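Local coordinates for gamma-hexachlorocyclohexane dehydrochlorinase (Novosphingobium barchaimii LL02, PDB 5KVB), which probably converts the pollutant gamma-hexachlorocyclohexane (lindane) to a tetrachlorocyclohexadiene through two successive dehydrochlorinations, at residues R34-L39 and L66-V71; S41-W44 and E48-V51; L104-L107 and Q112-L115; S122-R127 and W131-L136. All coordinates share one frame; numbering follows the deposited sequence.

Contact 1: R34-L39 and L66-V71; sequences RQEGRL and LVNNVV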
# COMPACT_ATOMS: atom_id res chain seq x y z
N ARG A 34 -5.11 -17.02 -7.20
CA ARG A 34 -6.09 -17.93 -7.78
C ARG A 34 -6.64 -18.87 -6.70
O ARG A 34 -6.66 -20.10 -6.86
CB ARG A 34 -5.48 -18.69 -8.98
CG ARG A 34 -4.88 -17.73 -10.01
CD ARG A 34 -4.60 -18.37 -11.37
NE ARG A 34 -4.17 -17.35 -12.32
CZ ARG A 34 -3.86 -17.58 -13.59
NH1 ARG A 34 -3.92 -18.80 -14.09
NH2 ARG A 34 -3.49 -16.57 -14.37
N GLN A 35 -7.07 -18.27 -5.58
CA GLN A 35 -7.71 -18.96 -4.47
C GLN A 35 -9.22 -18.83 -4.56
O GLN A 35 -9.80 -17.80 -4.17
CB GLN A 35 -7.22 -18.42 -3.12
CG GLN A 35 -5.74 -18.68 -2.83
CD GLN A 35 -5.20 -17.91 -1.63
OE1 GLN A 35 -5.89 -17.08 -1.04
NE2 GLN A 35 -3.95 -18.18 -1.28
N GLU A 36 -9.88 -19.86 -5.07
CA GLU A 36 -11.31 -19.74 -5.35
C GLU A 36 -12.14 -19.61 -4.08
O GLU A 36 -13.12 -18.88 -4.07
CB GLU A 36 -11.78 -20.92 -6.20
CG GLU A 36 -11.39 -20.77 -7.67
CD GLU A 36 -11.78 -21.97 -8.51
OE1 GLU A 36 -11.67 -23.11 -8.01
OE2 GLU A 36 -12.21 -21.77 -9.66
N GLY A 37 -11.74 -20.29 -3.01
CA GLY A 37 -12.44 -20.20 -1.74
C GLY A 37 -12.43 -18.80 -1.14
O GLY A 37 -13.47 -18.28 -0.72
N ARG A 38 -11.26 -18.18 -1.11
CA ARG A 38 -11.13 -16.83 -0.58
C ARG A 38 -11.94 -15.85 -1.44
O ARG A 38 -12.68 -15.02 -0.91
CB ARG A 38 -9.66 -16.39 -0.52
CG ARG A 38 -9.47 -14.96 0.00
CD ARG A 38 -8.00 -14.48 -0.04
NE ARG A 38 -7.09 -15.38 0.69
CZ ARG A 38 -6.74 -15.23 1.96
NH1 ARG A 38 -7.20 -14.22 2.68
NH2 ARG A 38 -5.91 -16.10 2.52
N LEU A 39 -11.82 -15.96 -2.75
CA LEU A 39 -12.50 -15.05 -3.66
C LEU A 39 -14.02 -15.18 -3.60
O LEU A 39 -14.74 -14.17 -3.69
CB LEU A 39 -12.01 -15.26 -5.10
CG LEU A 39 -12.55 -14.34 -6.20
CD1 LEU A 39 -12.34 -12.85 -5.89
CD2 LEU A 39 -11.91 -14.70 -7.52
N LEU A 66 -15.96 -14.93 -14.20
CA LEU A 66 -15.15 -13.86 -14.77
C LEU A 66 -13.67 -14.19 -14.75
O LEU A 66 -12.98 -14.02 -15.76
CB LEU A 66 -15.41 -12.54 -14.03
CG LEU A 66 -14.50 -11.36 -14.41
CD1 LEU A 66 -14.68 -11.00 -15.89
CD2 LEU A 66 -14.77 -10.16 -13.51
N VAL A 67 -13.15 -14.63 -13.61
CA VAL A 67 -11.71 -14.86 -13.55
C VAL A 67 -11.31 -16.15 -14.28
O VAL A 67 -10.32 -16.15 -15.01
CB VAL A 67 -11.18 -14.86 -12.10
CG1 VAL A 67 -11.30 -13.47 -11.50
CG2 VAL A 67 -11.91 -15.87 -11.23
N ASN A 68 -12.09 -17.22 -14.17
CA ASN A 68 -11.71 -18.46 -14.86
C ASN A 68 -11.82 -18.41 -16.39
O ASN A 68 -11.04 -19.09 -17.09
CB ASN A 68 -12.56 -19.64 -14.36
CG ASN A 68 -12.00 -20.26 -13.11
OD1 ASN A 68 -10.97 -20.94 -13.14
ND2 ASN A 68 -12.68 -20.05 -11.99
N ASN A 69 -12.76 -17.64 -16.91
CA ASN A 69 -13.06 -17.66 -18.34
C ASN A 69 -12.57 -16.44 -19.13
O ASN A 69 -12.27 -16.55 -20.31
CB ASN A 69 -14.57 -17.82 -18.55
CG ASN A 69 -15.10 -19.13 -18.01
OD1 ASN A 69 -14.55 -20.20 -18.28
ND2 ASN A 69 -16.17 -19.06 -17.22
N VAL A 70 -12.50 -15.29 -18.47
CA VAL A 70 -12.07 -14.07 -19.15
C VAL A 70 -10.68 -13.63 -18.71
O VAL A 70 -9.81 -13.40 -19.55
CB VAL A 70 -13.07 -12.90 -18.92
CG1 VAL A 70 -12.62 -11.67 -19.68
CG2 VAL A 70 -14.47 -13.31 -19.34
N VAL A 71 -10.44 -13.51 -17.41
CA VAL A 71 -9.20 -12.89 -16.94
C VAL A 71 -8.01 -13.85 -16.90
O VAL A 71 -7.02 -13.61 -17.59
CB VAL A 71 -9.39 -12.26 -15.55
CG1 VAL A 71 -8.09 -11.62 -15.10
CG2 VAL A 71 -10.50 -11.22 -15.60
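Glu36 sets its CG beside the backbone N and anti to the carbonyl carbon (chi1 -77°), and its chain, extended from there, carries the carboxylate across to Asn68. Leu39 instead turns CG anti to the backbone N (chi1 -177°), which sends CD2 toward Val67. These two pairs join helix 36-39 to the C-terminal part of helix 59-71; the two segments bury 130 Å² between them, most of it at these pairs.

The polar pair is one hydrogen bond: Asn68 ND2 donates to Glu36 OE2 at 2.9 Å, with an N-H...O angle of 158°. The nitrogen meets the oxygen almost head-on. Carboxylate and amide planes stand steeply to each other as the two side chains cross near a right angle. Asn68 ND2 also donates to Leu64 O in its own helix.

The apolar pair meets tip to tip, Leu39 CD2 lying 3.9 Å from Val67 CG2. Both residues also rest on Val31 of helix 10-33, and Val67 further touches Trp49 and Trp72. Val67 is about 9 Å from the side chains of the probable catalytic residues Asp32 and His80.

Backbone geometry defines the two helix ends. Gln35 is the N-cap residue, its O receiving Leu39 N at 3.1 Å. At the other end Leu66 O takes both Val70 N (3.0 Å) and Val71 N (3.1 Å), the second closing a pi-type turn.

The buried methyl contact adds no directionality; on the more exposed side, bonds from ND2 to a probably ionised carboxylate and to Leu64 O are likely to fix the rotation of the Asn68 amide.

Contact 2: S41-W44 and E48-V51; sequences SIWW and EWTV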
# COMPACT_ATOMS: atom_id res chain seq x y z
N SER A 41 -15.83 -16.09 -1.03
CA SER A 41 -16.33 -15.82 0.32
C SER A 41 -16.78 -14.37 0.57
O SER A 41 -17.50 -14.11 1.53
CB SER A 41 -15.25 -16.17 1.36
OG SER A 41 -14.14 -15.29 1.27
N ILE A 42 -16.35 -13.45 -0.29
CA ILE A 42 -16.48 -12.02 0.00
C ILE A 42 -17.71 -11.33 -0.63
O ILE A 42 -17.90 -10.13 -0.43
CB ILE A 42 -15.22 -11.24 -0.47
CG1 ILE A 42 -15.13 -11.26 -2.00
CG2 ILE A 42 -13.95 -11.82 0.16
CD1 ILE A 42 -13.82 -10.69 -2.58
N TRP A 43 -18.54 -12.09 -1.36
CA TRP A 43 -19.65 -11.52 -2.14
C TRP A 43 -21.03 -11.93 -1.65
O TRP A 43 -21.29 -13.12 -1.45
CB TRP A 43 -19.57 -11.96 -3.62
CG TRP A 43 -18.24 -11.77 -4.29
CD1 TRP A 43 -17.25 -12.70 -4.39
CD2 TRP A 43 -17.77 -10.59 -4.94
NE1 TRP A 43 -16.18 -12.18 -5.08
CE2 TRP A 43 -16.47 -10.88 -5.42
CE3 TRP A 43 -18.31 -9.32 -5.17
CZ2 TRP A 43 -15.70 -9.94 -6.12
CZ3 TRP A 43 -17.55 -8.39 -5.87
CH2 TRP A 43 -16.26 -8.71 -6.34
N TRP A 44 -21.95 -10.98 -1.54
CA TRP A 44 -23.37 -11.35 -1.43
C TRP A 44 -23.81 -12.02 -2.73
O TRP A 44 -23.22 -11.78 -3.79
CB TRP A 44 -24.25 -10.13 -1.14
CG TRP A 44 -24.03 -9.52 0.21
CD1 TRP A 44 -23.66 -8.23 0.49
CD2 TRP A 44 -24.17 -10.18 1.47
NE1 TRP A 44 -23.56 -8.06 1.85
CE2 TRP A 44 -23.86 -9.24 2.48
CE3 TRP A 44 -24.50 -11.49 1.86
CZ2 TRP A 44 -23.88 -9.56 3.84
CZ3 TRP A 44 -24.52 -11.80 3.21
CH2 TRP A 44 -24.22 -10.84 4.18
N GLU A 48 -22.71 -7.27 -7.57
CA GLU A 48 -22.36 -7.07 -8.98
C GLU A 48 -20.93 -6.57 -9.16
O GLU A 48 -20.55 -5.54 -8.62
CB GLU A 48 -23.35 -6.10 -9.64
CG GLU A 48 -24.75 -6.68 -9.78
CD GLU A 48 -25.69 -5.77 -10.56
OE1 GLU A 48 -25.45 -4.55 -10.60
OE2 GLU A 48 -26.67 -6.29 -11.13
N TRP A 49 -20.15 -7.32 -9.94
CA TRP A 49 -18.79 -6.93 -10.29
C TRP A 49 -18.79 -6.56 -11.77
O TRP A 49 -19.02 -7.42 -12.62
CB TRP A 49 -17.83 -8.08 -9.98
CG TRP A 49 -16.35 -7.85 -10.28
CD1 TRP A 49 -15.74 -6.69 -10.68
CD2 TRP A 49 -15.30 -8.82 -10.17
NE1 TRP A 49 -14.39 -6.89 -10.84
CE2 TRP A 49 -14.10 -8.19 -10.54
CE3 TRP A 49 -15.27 -10.17 -9.81
CZ2 TRP A 49 -12.87 -8.87 -10.55
CZ3 TRP A 49 -14.06 -10.85 -9.82
CH2 TRP A 49 -12.87 -10.19 -10.19
N THR A 50 -18.55 -5.28 -12.05
CA THR A 50 -18.51 -4.77 -13.42
C THR A 50 -17.10 -4.38 -13.83
O THR A 50 -16.42 -3.62 -13.13
CB THR A 50 -19.42 -3.53 -13.59
OG1 THR A 50 -18.88 -2.43 -12.85
CG2 THR A 50 -20.83 -3.81 -13.12
N VAL A 51 -16.65 -4.89 -14.97
CA VAL A 51 -15.38 -4.48 -15.53
C VAL A 51 -15.67 -3.72 -16.82
O VAL A 51 -16.34 -4.24 -17.71
CB VAL A 51 -14.45 -5.67 -15.82
CG1 VAL A 51 -13.10 -5.18 -16.32
CG2 VAL A 51 -14.27 -6.52 -14.56
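Trp43 and Trp49 bring their indoles together inside the curved sheet of an NTF2-like (SnoaL-like) alpha+beta fold. Strand 43-44 and strand 48-51 are not directly paired: their closest CA atoms, those of Trp43 and Glu48, are 8.6 Å apart. Both segments instead bond through the backbone to the edge of strand 130-145 turned away from strand 113-127, segment 41-44 at Phe133 and segment 48-51 at Ser134 and Leu136.

Different torsions bring the rings into line. Trp43 holds CG beside the backbone N (chi1 -50°) with its ring turned broadside, whereas Trp49 swings CG anti to the backbone N and keeps chi2 at only 7°. The resulting planes are 15° from parallel, but the six-membered rings are slid so far, 5.4 Å between centroids, that they barely overlap. The evidence for this offset is that Trp43 CH2 sits 3.5 Å above the Trp49 plane toward the rim of the ring.

Ile42 CG1 lies over one face of the Trp43 ring, 3.4 Å from its plane, on the side away from Trp49. Phe133, Leu136 and Ala63 also touch this indole. Trp49 packs on Leu66 and Ala63 of helix 59-71, its side chain about 8 Å from that of His80, the probable proton acceptor.

The closest approach of the two indoles joins their benzo portions, Trp43 CZ2 to Trp49 CE3 at 3.7 Å.

Contact 3: L104-L107 and Q112-L115; sequences LGNL and QSIL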
# COMPACT_ATOMS: atom_id res chain seq x y z
N LEU A 104 1.04 -5.43 -11.91
CA LEU A 104 2.13 -5.84 -12.80
C LEU A 104 1.84 -7.24 -13.29
O LEU A 104 1.45 -8.09 -12.50
CB LEU A 104 3.48 -5.82 -12.08
CG LEU A 104 3.85 -4.51 -11.38
CD1 LEU A 104 5.19 -4.66 -10.66
CD2 LEU A 104 3.86 -3.34 -12.37
N GLY A 105 2.02 -7.51 -14.58
CA GLY A 105 1.69 -8.83 -15.06
C GLY A 105 2.31 -9.24 -16.37
O GLY A 105 2.88 -8.42 -17.10
N ASN A 106 2.17 -10.53 -16.65
CA ASN A 106 2.69 -11.16 -17.86
C ASN A 106 1.52 -11.62 -18.71
O ASN A 106 0.87 -12.63 -18.40
CB ASN A 106 3.61 -12.32 -17.49
CG ASN A 106 4.88 -11.87 -16.78
OD1 ASN A 106 5.48 -10.87 -17.16
ND2 ASN A 106 5.27 -12.60 -15.74
N LEU A 107 1.23 -10.87 -19.77
CA LEU A 107 0.13 -11.15 -20.70
C LEU A 107 0.49 -12.29 -21.66
O LEU A 107 1.61 -12.33 -22.17
CB LEU A 107 -0.21 -9.89 -21.49
CG LEU A 107 -1.54 -9.76 -22.24
CD1 LEU A 107 -2.71 -9.64 -21.28
CD2 LEU A 107 -1.49 -8.56 -23.18
N GLN A 112 3.82 -10.12 -23.56
CA GLN A 112 4.12 -8.78 -23.10
C GLN A 112 4.00 -8.64 -21.59
O GLN A 112 3.07 -9.17 -20.99
CB GLN A 112 3.18 -7.77 -23.75
CG GLN A 112 3.17 -7.81 -25.26
CD GLN A 112 2.09 -6.92 -25.84
OE1 GLN A 112 1.01 -7.40 -26.20
NE2 GLN A 112 2.36 -5.64 -25.94
N SER A 113 4.92 -7.90 -20.98
CA SER A 113 4.70 -7.48 -19.60
C SER A 113 3.97 -6.14 -19.62
O SER A 113 4.22 -5.29 -20.47
CB SER A 113 6.02 -7.37 -18.82
OG SER A 113 6.51 -8.65 -18.47
N ILE A 114 3.06 -5.97 -18.67
CA ILE A 114 2.13 -4.84 -18.64
C ILE A 114 2.12 -4.19 -17.25
O ILE A 114 2.16 -4.89 -16.24
CB ILE A 114 0.68 -5.28 -18.97
CG1 ILE A 114 0.62 -6.08 -20.27
CG2 ILE A 114 -0.27 -4.07 -19.00
CD1 ILE A 114 0.88 -5.26 -21.51
N LEU A 115 2.07 -2.86 -17.22
CA LEU A 115 1.77 -2.13 -15.99
C LEU A 115 0.39 -1.50 -16.11
O LEU A 115 0.10 -0.78 -17.08
CB LEU A 115 2.82 -1.04 -15.72
CG LEU A 115 2.72 -0.23 -14.43
CD1 LEU A 115 4.11 0.21 -13.95
CD2 LEU A 115 1.83 0.99 -14.58
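Gly105 and Ile114 form an antiparallel hydrogen-bonded pair in which both peptide groups are used: Gly105 N donates to Ile114 O at 3.1 Å, and Ile114 N returns a bond to Gly105 O at 2.9 Å. Two residues further on, Leu107 N reaches Gln112 O at 2.8 Å. Gly105 O receives a CA-H as well, from Ser113 CA at 3.2 Å.

The side-chain bond lies in the non-hydrogen-bonded pair between these: Ser113 OG donates to Asn106 OD1 at 2.8 Å, nearly along the C=O axis (168°). OG, set beside its own backbone N by chi1 -76°, also bonds Phe151 N. Asn106 ND2 in turn serves Asp77 OD1, with a weak bond to Phe151 O.

These rungs belong to the end of the beta hairpin of strands 94-107 and 113-127, which passes bonds on to strand 75-89 beyond Asn106; on the other side Leu115 bonds to Thr144 of strand 130-145 and Ser113 to Leu146 just after it. Replacing Asn106 by a leucine would probably leave Ser113 OG without its acceptor and Asp77 OD1 without the side-chain amide that donates to it.

Apolar contacts occur on both faces. Leu107 CB meets Ile114 CG1 at 4.1 Å, on the side where Trp75 touches both residues. On the face of Asn106 and Ser113, Leu104 and Leu115 lie side by side, Leu104 CD2 at 3.9 Å from Leu115 CD1; there Leu104 packs on Leu115 of the second subunit, and Leu115 on Leu104 of the third.

Contact 4: S122-R127 and W131-L136; sequences SEYERR and WKFSKL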
# COMPACT_ATOMS: atom_id res chain seq x y z
N SER A 122 -15.98 0.57 -4.86
CA SER A 122 -16.65 -0.57 -4.24
C SER A 122 -17.82 -0.15 -3.34
O SER A 122 -17.89 0.99 -2.91
CB SER A 122 -15.63 -1.39 -3.44
OG SER A 122 -14.93 -0.58 -2.51
N GLU A 123 -18.73 -1.09 -3.08
CA GLU A 123 -19.81 -0.90 -2.12
C GLU A 123 -19.91 -2.17 -1.29
O GLU A 123 -19.74 -3.28 -1.81
CB GLU A 123 -21.16 -0.61 -2.81
CG GLU A 123 -22.29 -0.25 -1.84
CD GLU A 123 -23.67 -0.29 -2.50
OE1 GLU A 123 -24.12 0.76 -3.02
OE2 GLU A 123 -24.32 -1.37 -2.48
N TYR A 124 -20.21 -1.98 -0.01
CA TYR A 124 -20.37 -3.08 0.95
C TYR A 124 -21.68 -2.90 1.69
O TYR A 124 -22.06 -1.77 2.01
CB TYR A 124 -19.20 -3.11 1.94
CG TYR A 124 -17.86 -3.00 1.25
CD1 TYR A 124 -17.32 -1.76 0.93
CD2 TYR A 124 -17.15 -4.15 0.88
CE1 TYR A 124 -16.10 -1.66 0.26
CE2 TYR A 124 -15.93 -4.05 0.21
CZ TYR A 124 -15.42 -2.81 -0.08
OH TYR A 124 -14.23 -2.69 -0.76
N GLU A 125 -22.38 -4.00 1.93
CA GLU A 125 -23.62 -3.98 2.69
C GLU A 125 -23.52 -4.89 3.90
O GLU A 125 -22.91 -5.96 3.84
CB GLU A 125 -24.81 -4.39 1.82
CG GLU A 125 -25.18 -3.37 0.75
CD GLU A 125 -26.49 -3.69 0.05
OE1 GLU A 125 -27.11 -4.73 0.37
OE2 GLU A 125 -26.89 -2.90 -0.83
N ARG A 126 -24.05 -4.45 5.09
CA ARG A 126 -24.18 -5.30 6.26
C ARG A 126 -25.58 -5.90 6.31
O ARG A 126 -26.58 -5.17 6.29
CB ARG A 126 -23.88 -4.51 7.54
CG ARG A 126 -24.12 -5.31 8.81
CD ARG A 126 -23.28 -4.79 9.97
NE ARG A 126 -23.50 -3.38 10.24
CZ ARG A 126 -22.91 -2.71 11.23
NH1 ARG A 126 -22.06 -3.34 12.03
NH2 ARG A 126 -23.16 -1.43 11.42
N ARG A 127 -25.64 -7.22 6.36
CA ARG A 127 -26.91 -7.96 6.40
C ARG A 127 -26.85 -8.96 7.53
O ARG A 127 -25.92 -9.76 7.60
CB ARG A 127 -27.17 -8.66 5.07
CG ARG A 127 -27.25 -7.73 3.89
CD ARG A 127 -27.52 -8.50 2.61
NE ARG A 127 -27.42 -7.64 1.42
CZ ARG A 127 -27.44 -8.09 0.17
NH1 ARG A 127 -27.56 -9.38 -0.08
NH2 ARG A 127 -27.32 -7.23 -0.84
N TRP A 131 -20.74 -8.12 7.09
CA TRP A 131 -20.36 -7.33 5.90
C TRP A 131 -19.88 -8.19 4.74
O TRP A 131 -19.06 -9.09 4.93
CB TRP A 131 -19.22 -6.34 6.25
CG TRP A 131 -19.61 -5.22 7.18
CD1 TRP A 131 -19.39 -5.17 8.53
CD2 TRP A 131 -20.25 -3.99 6.83
NE1 TRP A 131 -19.87 -3.99 9.04
CE2 TRP A 131 -20.41 -3.25 8.02
CE3 TRP A 131 -20.73 -3.45 5.63
CZ2 TRP A 131 -21.01 -1.98 8.04
CZ3 TRP A 131 -21.33 -2.19 5.65
CH2 TRP A 131 -21.46 -1.47 6.85
N LYS A 132 -20.36 -7.89 3.53
CA LYS A 132 -19.80 -8.44 2.29
C LYS A 132 -19.88 -7.39 1.18
O LYS A 132 -20.60 -6.39 1.31
CB LYS A 132 -20.52 -9.74 1.84
CG LYS A 132 -20.25 -10.96 2.75
CD LYS A 132 -20.73 -12.27 2.13
CE LYS A 132 -20.54 -13.43 3.11
NZ LYS A 132 -20.76 -14.76 2.46
N PHE A 133 -19.13 -7.62 0.10
CA PHE A 133 -19.27 -6.80 -1.12
C PHE A 133 -20.69 -6.82 -1.67
O PHE A 133 -21.29 -7.91 -1.77
CB PHE A 133 -18.39 -7.31 -2.26
CG PHE A 133 -16.97 -6.79 -2.30
CD1 PHE A 133 -16.64 -5.67 -3.05
CD2 PHE A 133 -15.95 -7.51 -1.69
CE1 PHE A 133 -15.32 -5.23 -3.16
CE2 PHE A 133 -14.63 -7.08 -1.78
CZ PHE A 133 -14.31 -5.94 -2.52
N SER A 134 -21.18 -5.65 -2.06
CA SER A 134 -22.39 -5.57 -2.88
C SER A 134 -22.07 -5.07 -4.29
O SER A 134 -22.82 -5.35 -5.22
CB SER A 134 -23.44 -4.66 -2.23
OG SER A 134 -22.92 -3.39 -1.90
N LYS A 135 -20.99 -4.31 -4.45
CA LYS A 135 -20.56 -3.82 -5.77
C LYS A 135 -19.04 -3.69 -5.89
O LYS A 135 -18.37 -3.28 -4.93
CB LYS A 135 -21.15 -2.43 -6.08
CG LYS A 135 -22.65 -2.30 -6.06
CD LYS A 135 -23.07 -0.91 -6.57
CE LYS A 135 -24.57 -0.71 -6.38
NZ LYS A 135 -25.03 0.59 -6.96
N LEU A 136 -18.51 -3.98 -7.08
CA LEU A 136 -17.13 -3.61 -7.42
C LEU A 136 -17.09 -3.16 -8.86
O LEU A 136 -17.64 -3.84 -9.75
CB LEU A 136 -16.16 -4.77 -7.19
CG LEU A 136 -14.69 -4.52 -7.60
CD1 LEU A 136 -14.05 -3.33 -6.85
CD2 LEU A 136 -13.85 -5.77 -7.40
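Glu123 lies opposite both Ser134 and Lys135, a classic beta bulge, and the backbone bonds document it: Glu123 O accepts Ser134 N at 2.8 Å and Lys135 N at 3.1 Å, both from the same face of its carbonyl plane, while Glu123 N donates to Lys135 O. Past the bulge the register has shifted by one, and Glu125 N bonds Lys132 O at 3.0 Å in a regular antiparallel pair.

Among polar side chains, Ser134 OG gives a short bond of 2.5 Å to Glu123 OE2 on its anti lone pair. OG stands between its backbone N and carbonyl carbon (chi1 53°), turned toward that carboxylate. Lys135 NZ stays 4.0 Å from Glu123 OE1, beyond a salt bridge.

Two aromatic contacts form. Tyr124 CE2 sits 3.5 Å above the centre of the Phe133 ring, the two planes 48° apart, and the Tyr124 hydroxyl pairs with Ser122 OG. On the face shared with Ser122 and Leu136, Arg126 CB makes a CH-pi contact 3.6 Å from the centroid of the six-membered ring of Trp131, 6° off its normal; in the conformer described, the guanidinium continues over this indole and forms salt bridges with Asp12 and Asp93. A serine in place of Trp131 would probably strip the support from beneath the Arg126 chain and leave it freer to turn.

The chain turns a corner at Ser134. Around the hairpin, helix 10-33 touches Tyr124, Arg126 and Leu136, strand 94-107 borders strand 122-127, and strand 43-44 bonds to Phe133.

Along the chain, contact 2 falls between the two segments of contact 1, and contacts 3 and 4 follow in series. Contacts 1 and 2 have centres 11 Å apart and touch where Leu66 and Val67 of helix 59-71 pack on Trp49. Contacts 2 and 4, with centres 8 Å apart, share a sheet in which strands 47-51 and 130-145 are neighbours, as the probable bond from Thr50 N to Leu136 O attests. Contacts 3 and 4 both use strand 113-127, yet their centres lie about 30 Å apart, on opposite sides of the chain's centre. Strand 113-127 thus runs from an end touching both other subunits to contact 4, where its partner strand 130-145 turns the corner at Ser134.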